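Local coordinates for protein putative transcriptional regulator, LysR family (Vibrio parahaemolyticus, PDB 3OXN) that probably acts as a DNA-binding transcriptional regulator of the LysR family, represented here by its substrate-binding (effector) domain, at residues Ser115-Met120 / Gln140-Leu145. Residues are numbered along the deposited sequence; the frame is centred on the assembly and turned at random.
Sequences SHPHAM and QRKMVL
Arg141 reaches across to His118, and its side chain crosses the imidazole at about a right angle. Its CB lies 3.5 Å from His118 CE1, CG comes nearest to ND1, and CD lies over the ring face, a CH-pi placement whose exact closeness is doubtful at this resolution. NE then passes the CD2 corner. The chain is extended from CG to NE, and this carries the guanidinium past the ring instead of onto it: the two planes are 84° apart, with His118 CD2 at the guanidinium edge. At the tip, NH2 is 3.7 Å from Met120 CE, while its salt bridge goes to Glu132 on helix 125-134. The His118 ring also meets Tyr113 edge-to-face, and its ND1 makes a weak hydrogen bond to His116 O.

The regular parallel pair is Ala119 with Leu145, flanked by the hydrogen bonds Leu145 N to His118 O (3.3 Å) and Met120 N to Leu145 O (2.7 Å). Nearer the strand starts, His118 N bonds to Lys142 O (2.7 Å); the two short strand segments diverge by 52°. His118 O also receives a weak bond from Val144 N. Strands 117-120 and 142-146 with helix 125-134 between them form a beta-alpha-beta unit, consistent with the periplasmic-binding-protein-like fold of LysR effector domains. Strand 142-146 is outermost in its sheet within the chain, but Leu145 pairs with a parallel strand of the second subunit, which continues the sheet across the interface.

Beyond the Arg141 tip, Met120 CE approaches Met143 SE at 3.5 Å; both residues are selenomethionines. On the sheet face opposite His118, Ala119 CB packs on Leu145 CB at 4.0 Å. Separately, Pro117 CB touches Val144 CG2. Lys142 runs alongside Pro117, extended beyond CG, bringing NZ to 3.5 Å from Ser115 O.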
# COMPACT_ATOMS: atom_id res chain seq x y z
N SER A 115 16.12 -21.92 -6.73
CA SER A 115 17.04 -22.23 -5.63
C SER A 115 17.13 -21.13 -4.60
O SER A 115 17.93 -21.21 -3.68
CB SER A 115 18.47 -22.45 -6.16
OG SER A 115 18.49 -22.74 -7.54
N HIS A 116 16.35 -20.07 -4.75
CA HIS A 116 16.52 -18.90 -3.90
C HIS A 116 15.23 -18.52 -3.18
O HIS A 116 14.13 -18.84 -3.66
CB HIS A 116 17.03 -17.70 -4.72
CG HIS A 116 18.47 -17.79 -5.11
ND1 HIS A 116 19.47 -17.18 -4.38
CD2 HIS A 116 19.08 -18.39 -6.15
CE1 HIS A 116 20.64 -17.42 -4.95
NE2 HIS A 116 20.43 -18.15 -6.03
N PRO A 117 15.36 -17.83 -2.03
CA PRO A 117 14.19 -17.36 -1.27
C PRO A 117 13.45 -16.34 -2.10
O PRO A 117 14.09 -15.49 -2.72
CB PRO A 117 14.80 -16.66 -0.05
CG PRO A 117 16.28 -16.85 -0.16
CD PRO A 117 16.61 -17.24 -1.53
N HIS A 118 12.13 -16.41 -2.13
CA HIS A 118 11.34 -15.52 -2.97
C HIS A 118 10.54 -14.55 -2.11
O HIS A 118 9.93 -14.96 -1.12
CB HIS A 118 10.38 -16.32 -3.85
CG HIS A 118 11.03 -17.01 -5.01
ND1 HIS A 118 11.92 -18.06 -4.85
CD2 HIS A 118 10.90 -16.83 -6.34
CE1 HIS A 118 12.32 -18.47 -6.04
NE2 HIS A 118 11.71 -17.75 -6.97
N ALA A 119 10.55 -13.27 -2.48
CA ALA A 119 9.69 -12.26 -1.87
C ALA A 119 8.69 -11.74 -2.90
O ALA A 119 9.07 -11.15 -3.90
CB ALA A 119 10.52 -11.13 -1.31
N MSE A 120 7.40 -11.98 -2.66
CA MSE A 120 6.39 -11.63 -3.67
C MSE A 120 5.63 -10.36 -3.37
O MSE A 120 4.78 -10.34 -2.49
CB MSE A 120 5.40 -12.76 -3.84
CG MSE A 120 4.36 -12.46 -4.88
SE MSE A 120 3.45 -14.07 -5.51
CE MSE A 120 4.99 -15.28 -5.71
N GLN A 140 8.95 -26.88 -5.70
CA GLN A 140 8.44 -25.78 -4.91
C GLN A 140 9.57 -24.75 -4.76
O GLN A 140 10.73 -25.11 -4.61
CB GLN A 140 8.07 -26.31 -3.53
CG GLN A 140 6.66 -26.06 -3.07
CD GLN A 140 6.24 -27.08 -2.01
OE1 GLN A 140 5.99 -28.25 -2.33
NE2 GLN A 140 6.19 -26.65 -0.74
N ARG A 141 9.26 -23.46 -4.79
CA ARG A 141 10.25 -22.51 -4.33
C ARG A 141 9.93 -22.13 -2.89
O ARG A 141 8.83 -22.40 -2.41
CB ARG A 141 10.31 -21.28 -5.25
CG ARG A 141 9.17 -20.34 -5.12
CD ARG A 141 9.05 -19.50 -6.37
NE ARG A 141 7.75 -18.85 -6.46
CZ ARG A 141 6.60 -19.50 -6.63
NH1 ARG A 141 6.58 -20.83 -6.73
NH2 ARG A 141 5.47 -18.82 -6.71
N LYS A 142 10.88 -21.53 -2.19
CA LYS A 142 10.63 -21.03 -0.84
C LYS A 142 10.14 -19.59 -0.94
O LYS A 142 10.87 -18.70 -1.37
CB LYS A 142 11.88 -21.15 0.04
CG LYS A 142 13.20 -20.80 -0.70
CD LYS A 142 14.50 -21.24 0.04
CE LYS A 142 15.76 -20.76 -0.73
NZ LYS A 142 17.06 -21.34 -0.26
N MSE A 143 8.89 -19.38 -0.56
CA MSE A 143 8.28 -18.07 -0.52
C MSE A 143 8.45 -17.43 0.86
O MSE A 143 7.58 -17.54 1.72
CB MSE A 143 6.80 -18.24 -0.80
CG MSE A 143 6.42 -18.04 -2.26
SE MSE A 143 5.95 -16.16 -2.42
CE MSE A 143 4.66 -16.06 -0.95
N VAL A 144 9.57 -16.76 1.06
CA VAL A 144 9.92 -16.22 2.37
C VAL A 144 9.10 -14.98 2.77
O VAL A 144 8.94 -14.68 3.96
CB VAL A 144 11.42 -15.91 2.43
CG1 VAL A 144 11.69 -14.68 3.25
CG2 VAL A 144 12.19 -17.10 2.96
N LEU A 145 8.59 -14.25 1.79
CA LEU A 145 7.85 -13.02 2.09
C LEU A 145 6.75 -12.72 1.08
O LEU A 145 6.96 -12.78 -0.14
CB LEU A 145 8.81 -11.83 2.22
CG LEU A 145 8.20 -10.43 2.35
CD1 LEU A 145 7.15 -10.39 3.44
CD2 LEU A 145 9.29 -9.37 2.59